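Local coordinates for glycerophosphodiester phosphodiesterase (Thermotoga maritima, PDB 1O1Z), which belongs to the glycerophosphoryl diester phosphodiesterase family and is built on a TIM-barrel fold, at residues Asp137-Lys142 with Thr146-Leu151; Arg166-Arg171 with Arg195-Val200. All blocks are in the same frame, centred on the assembly; numbering follows the deposited sequence.

How the contacts relate
Both contacts lie on the same side of the molecule's centre, with their own centres about 13 Å apart. Contact 1 is the more buried. It joins helix 136-142 to strand 148-151 by a leucine, two tyrosine rings and an aspartate. Contact 2 lies further out and is partly exposed. It joins the ends of helices 160-170 and 185-196 by one apolar pair on the inner side of a hydrated salt bridge. Helix 160-170 connects the two, because it follows strand 148-151 in the chain and also packs against contact 1. Arg-166 of contact 2 forms salt bridges with Asp-137 and Asp-140 of contact 1, and Glu-170 packs on Asp-140 and Tyr-150.

Contact 1. Residues Asp137-Lys142 with Thr146-Leu151; sequences DLLDEK and TKYGYL
Tyr-148 has its CG over the backbone, flanked by N and C (chi1 65°), and Tyr-150 has its CG beside the backbone N (chi1 -67°). From these different starts the two rings bring their hydroxyls together at Asp-140, on helix 136-142. Asp-140 OD1 accepts from both. The bond from Tyr-150 OH to Asp-140 OD1 is 2.6 Å and uses the syn lone pair, which faces OD2. The bond from Tyr-148 OH to Asp-140 OD1 is 2.8 Å long but weak. The carboxylate stands 68° from the plane of the Tyr-150 ring, and its OD1 lies in that plane, at the ring edge.

Leu-139, one residue earlier on the helix, makes the apolar part of the contact. Leu-139 CB lies over one face of the Tyr-148 ring, 3.9 Å from the centroid, in a CH-pi contact displaced from the ring centre. Leu-139 CD1 comes to 3.4 Å from Gly-149 O. Leu-139 CD1 also meets the edge of the other ring, 3.9 Å from Tyr-150 CD1. Helix and strand run nearly antiparallel here. They are the second and third elements of the beta-alpha-beta unit 129-133, 136-142, 148-151, a repeating theme of the TIM barrel.

The stronger polar partner of Tyr-148 OH is Lys-144 NZ, just outside the two segments. Asp-140 OD2 forms a salt bridge with Arg-166 on the next helix. With one good and one weak hydroxyl bond on OD1 and Arg-166 on OD2, Asp-140 is probably charged and its rotation restricted.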
# COMPACT_ATOMS: atom_id res chain seq x y z
N ASP A 137 10.06 -11.08 -5.85
CA ASP A 137 10.12 -11.86 -7.09
C ASP A 137 8.81 -11.76 -7.86
O ASP A 137 8.81 -11.72 -9.08
CB ASP A 137 10.43 -13.32 -6.86
CG ASP A 137 11.80 -13.59 -6.29
OD1 ASP A 137 12.67 -12.68 -6.19
OD2 ASP A 137 12.11 -14.77 -5.94
N LEU A 138 7.69 -11.79 -7.16
CA LEU A 138 6.38 -11.69 -7.81
C LEU A 138 6.30 -10.41 -8.64
O LEU A 138 5.85 -10.43 -9.79
CB LEU A 138 5.26 -11.74 -6.78
CG LEU A 138 3.87 -11.38 -7.29
CD1 LEU A 138 3.42 -12.42 -8.30
CD2 LEU A 138 2.91 -11.26 -6.12
N LEU A 139 6.75 -9.32 -8.04
CA LEU A 139 6.67 -8.02 -8.72
C LEU A 139 7.57 -8.05 -9.95
O LEU A 139 7.16 -7.65 -11.05
CB LEU A 139 7.07 -6.88 -7.78
CG LEU A 139 6.13 -6.71 -6.59
CD1 LEU A 139 6.72 -5.71 -5.59
CD2 LEU A 139 4.74 -6.30 -7.03
N ASP A 140 8.80 -8.52 -9.78
CA ASP A 140 9.74 -8.54 -10.90
C ASP A 140 9.30 -9.46 -12.03
O ASP A 140 9.63 -9.21 -13.20
CB ASP A 140 11.13 -8.95 -10.46
CG ASP A 140 11.78 -7.98 -9.50
OD1 ASP A 140 11.45 -6.79 -9.48
OD2 ASP A 140 12.74 -8.37 -8.80
N GLU A 141 8.61 -10.56 -11.69
CA GLU A 141 8.18 -11.52 -12.69
C GLU A 141 6.90 -11.14 -13.41
O GLU A 141 6.76 -11.41 -14.61
CB GLU A 141 8.01 -12.89 -12.02
CG GLU A 141 9.32 -13.49 -11.55
CD GLU A 141 9.17 -14.64 -10.57
OE1 GLU A 141 8.03 -15.15 -10.43
OE2 GLU A 141 10.18 -15.04 -9.94
N LYS A 142 5.95 -10.57 -12.69
CA LYS A 142 4.59 -10.39 -13.24
C LYS A 142 4.16 -8.95 -13.41
O LYS A 142 3.16 -8.69 -14.11
CB LYS A 142 3.56 -11.10 -12.36
CG LYS A 142 3.67 -12.61 -12.43
CD LYS A 142 2.50 -13.33 -11.75
CE LYS A 142 1.26 -13.34 -12.59
NZ LYS A 142 1.27 -14.48 -13.56
N THR A 146 4.25 -1.95 -15.18
CA THR A 146 3.40 -1.24 -14.23
C THR A 146 4.31 -0.54 -13.23
O THR A 146 5.51 -0.86 -13.15
CB THR A 146 2.46 -2.19 -13.44
OG1 THR A 146 3.20 -2.92 -12.43
CG2 THR A 146 1.76 -3.21 -14.32
N LYS A 147 3.74 0.37 -12.45
CA LYS A 147 4.45 0.98 -11.32
C LYS A 147 4.38 0.04 -10.14
O LYS A 147 3.28 -0.27 -9.65
CB LYS A 147 3.80 2.29 -10.87
CG LYS A 147 3.79 3.33 -11.91
CD LYS A 147 3.72 4.75 -11.35
CE LYS A 147 2.61 5.01 -10.42
NZ LYS A 147 1.30 5.14 -11.08
N TYR A 148 5.51 -0.43 -9.68
CA TYR A 148 5.53 -1.23 -8.50
C TYR A 148 6.57 -0.79 -7.54
O TYR A 148 7.56 -0.13 -7.90
CB TYR A 148 5.65 -2.71 -8.79
CG TYR A 148 6.91 -3.21 -9.44
CD1 TYR A 148 8.07 -3.46 -8.69
CD2 TYR A 148 6.89 -3.61 -10.76
CE1 TYR A 148 9.20 -4.02 -9.30
CE2 TYR A 148 8.00 -4.21 -11.36
CZ TYR A 148 9.16 -4.41 -10.61
OH TYR A 148 10.23 -5.01 -11.23
N GLY A 149 6.29 -1.15 -6.29
CA GLY A 149 7.10 -0.79 -5.18
C GLY A 149 7.41 -1.99 -4.33
O GLY A 149 6.54 -2.79 -3.95
N TYR A 150 8.68 -2.13 -4.00
CA TYR A 150 9.10 -3.18 -3.10
C TYR A 150 8.76 -2.79 -1.67
O TYR A 150 9.20 -1.74 -1.21
CB TYR A 150 10.61 -3.34 -3.17
CG TYR A 150 11.20 -3.86 -4.47
CD1 TYR A 150 10.49 -4.70 -5.33
CD2 TYR A 150 12.53 -3.59 -4.77
CE1 TYR A 150 11.11 -5.25 -6.46
CE2 TYR A 150 13.13 -4.11 -5.88
CZ TYR A 150 12.41 -4.90 -6.74
OH TYR A 150 13.03 -5.41 -7.87
N LEU A 151 8.07 -3.66 -0.94
CA LEU A 151 7.91 -3.50 0.50
C LEU A 151 9.06 -4.21 1.14
O LEU A 151 9.29 -5.38 0.86
CB LEU A 151 6.59 -4.10 0.98
CG LEU A 151 5.42 -3.15 0.78
CD1 LEU A 151 4.07 -3.89 0.72
CD2 LEU A 151 5.43 -2.17 1.96

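Contact 2. Residues Arg166-Arg171 with Arg195-Val200; sequences RVEKER and RKKGIV
Glu-168, from the last turn of helix 160-170, and Lys-197, from the turn after helix 185-196, lie nearly perpendicular. The Glu-168 chain is bent at chi2 (-90°), and Lys-197 is bent at chi3 (82°) before it straightens to its tip. Lys-197 NZ then meets Glu-168 OE2 at 2.7 Å in a hydrogen-bonded salt bridge. The ammonium comes from above the carboxylate, 65° out of its plane.

Two waters extend the grip of the lysine. Water 1 accepts from Lys-197 NZ (2.9 Å) and donates to Val-167 O (2.9 Å). Water 2 accepts from Lys-197 NZ (2.8 Å) and donates to Glu-168 O (2.6 Å). The ammonium thus gives three bonds, one to a carboxylate and two to water. Both waters end on carbonyls of the last turn of helix 160-170, where the helix dipole would probably favour a positive charge.

The two segments are the ends of neighbouring helices on the outside of the TIM barrel, where the chain leaves each helix for the next strand, 174-178 and 200-204. Helix 185-196 closes with a Schellman motif, in which Gly-198 takes positive phi. Arg-171, also with positive phi, ends helix 160-170, and its N bonds back to Val-167 O.

On the inner side of the salt bridge the side chains of Val-167 and Ile-199 meet at a slant. Val-167 CG1 abuts Ile-199 CD1 at 3.3 Å, a close contact for two methyl groups. Both residues are buried, and both also touch Leu-175 on strand 174-178, which lies between the two helices in the chain. Val-167 also touches Tyr-150 on strand 148-151.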
# COMPACT_ATOMS: atom_id res chain seq x y z
N ARG A 166 19.58 -5.51 -6.94
CA ARG A 166 18.23 -5.77 -7.43
C ARG A 166 17.53 -4.51 -7.91
O ARG A 166 16.90 -4.49 -8.94
CB ARG A 166 17.41 -6.40 -6.31
CG ARG A 166 16.07 -6.88 -6.75
CD ARG A 166 15.31 -7.53 -5.61
NE ARG A 166 14.29 -8.32 -6.21
CZ ARG A 166 14.04 -9.60 -6.00
NH1 ARG A 166 14.66 -10.37 -5.08
NH2 ARG A 166 13.11 -10.12 -6.72
N VAL A 167 17.63 -3.46 -7.12
CA VAL A 167 16.97 -2.20 -7.44
C VAL A 167 17.57 -1.62 -8.73
O VAL A 167 16.83 -1.14 -9.59
CB VAL A 167 17.06 -1.22 -6.26
CG1 VAL A 167 16.54 0.16 -6.65
CG2 VAL A 167 16.27 -1.75 -5.10
N GLU A 168 18.89 -1.67 -8.87
CA GLU A 168 19.55 -1.24 -10.12
C GLU A 168 19.10 -2.04 -11.34
O GLU A 168 18.81 -1.48 -12.41
CB GLU A 168 21.07 -1.35 -9.95
CG GLU A 168 21.67 -0.34 -9.00
CD GLU A 168 22.09 0.96 -9.67
OE1 GLU A 168 22.53 1.89 -8.96
OE2 GLU A 168 21.99 1.06 -10.91
N LYS A 169 19.00 -3.35 -11.16
CA LYS A 169 18.71 -4.26 -12.24
C LYS A 169 17.25 -4.16 -12.70
O LYS A 169 16.95 -4.24 -13.89
CB LYS A 169 19.06 -5.70 -11.81
CG LYS A 169 18.49 -6.77 -12.65
CD LYS A 169 19.05 -8.12 -12.25
CE LYS A 169 18.86 -9.07 -13.41
NZ LYS A 169 17.39 -9.23 -13.68
N GLU A 170 16.34 -4.01 -11.74
CA GLU A 170 14.90 -4.13 -11.98
C GLU A 170 14.16 -2.82 -12.06
O GLU A 170 13.07 -2.76 -12.64
CB GLU A 170 14.25 -4.98 -10.90
CG GLU A 170 14.76 -6.40 -10.84
CD GLU A 170 14.47 -7.28 -12.05
OE1 GLU A 170 13.69 -6.87 -12.94
OE2 GLU A 170 15.08 -8.37 -12.12
N ARG A 171 14.74 -1.75 -11.51
CA ARG A 171 14.15 -0.42 -11.57
C ARG A 171 12.70 -0.39 -11.12
O ARG A 171 11.80 -0.01 -11.90
CB ARG A 171 14.31 0.16 -12.97
CG ARG A 171 15.72 -0.03 -13.59
CD ARG A 171 15.86 -1.30 -14.47
NE ARG A 171 14.87 -1.33 -15.55
CZ ARG A 171 14.40 -2.41 -16.15
NH1 ARG A 171 13.50 -2.26 -17.12
NH2 ARG A 171 14.80 -3.63 -15.81
N ARG A 195 17.05 7.56 -4.62
CA ARG A 195 16.22 8.72 -4.93
C ARG A 195 16.86 9.58 -6.02
O ARG A 195 16.16 10.12 -6.89
CB ARG A 195 16.00 9.53 -3.67
CG ARG A 195 14.84 10.40 -3.69
CD ARG A 195 14.40 10.71 -2.27
NE ARG A 195 13.32 11.65 -2.31
CZ ARG A 195 13.33 12.81 -1.66
NH1 ARG A 195 14.38 13.20 -0.94
NH2 ARG A 195 12.25 13.58 -1.73
N LYS A 196 18.18 9.67 -5.99
CA LYS A 196 18.94 10.44 -6.98
C LYS A 196 18.74 9.86 -8.39
O LYS A 196 18.75 10.60 -9.38
CB LYS A 196 20.43 10.46 -6.61
CG LYS A 196 21.30 11.33 -7.50
CD LYS A 196 22.74 11.40 -6.97
N LYS A 197 18.52 8.54 -8.46
CA LYS A 197 18.15 7.86 -9.70
C LYS A 197 16.68 7.97 -10.11
O LYS A 197 16.32 7.51 -11.19
CB LYS A 197 18.49 6.38 -9.62
CG LYS A 197 19.94 6.04 -9.71
CD LYS A 197 20.11 4.54 -9.92
CE LYS A 197 19.93 4.13 -11.39
NZ LYS A 197 19.88 2.64 -11.55
N GLY A 198 15.82 8.54 -9.28
CA GLY A 198 14.43 8.80 -9.63
C GLY A 198 13.46 7.81 -8.99
O GLY A 198 12.24 7.90 -9.21
N ILE A 199 13.99 6.92 -8.16
CA ILE A 199 13.12 5.99 -7.40
C ILE A 199 12.40 6.76 -6.31
O ILE A 199 13.00 7.64 -5.65
CB ILE A 199 13.91 4.82 -6.85
CG1 ILE A 199 14.48 4.00 -8.01
CG2 ILE A 199 13.01 3.94 -5.96
CD1 ILE A 199 15.61 3.18 -7.65
N VAL A 200 11.11 6.50 -6.16
CA VAL A 200 10.24 7.20 -5.22
C VAL A 200 10.27 6.47 -3.89
O VAL A 200 10.12 5.26 -3.86
CB VAL A 200 8.77 7.27 -5.77
CG1 VAL A 200 7.80 7.81 -4.78
CG2 VAL A 200 8.76 8.12 -7.04
O HOH W 1 17.54 1.61 -10.19
O HOH W 2 19.51 0.75 -13.64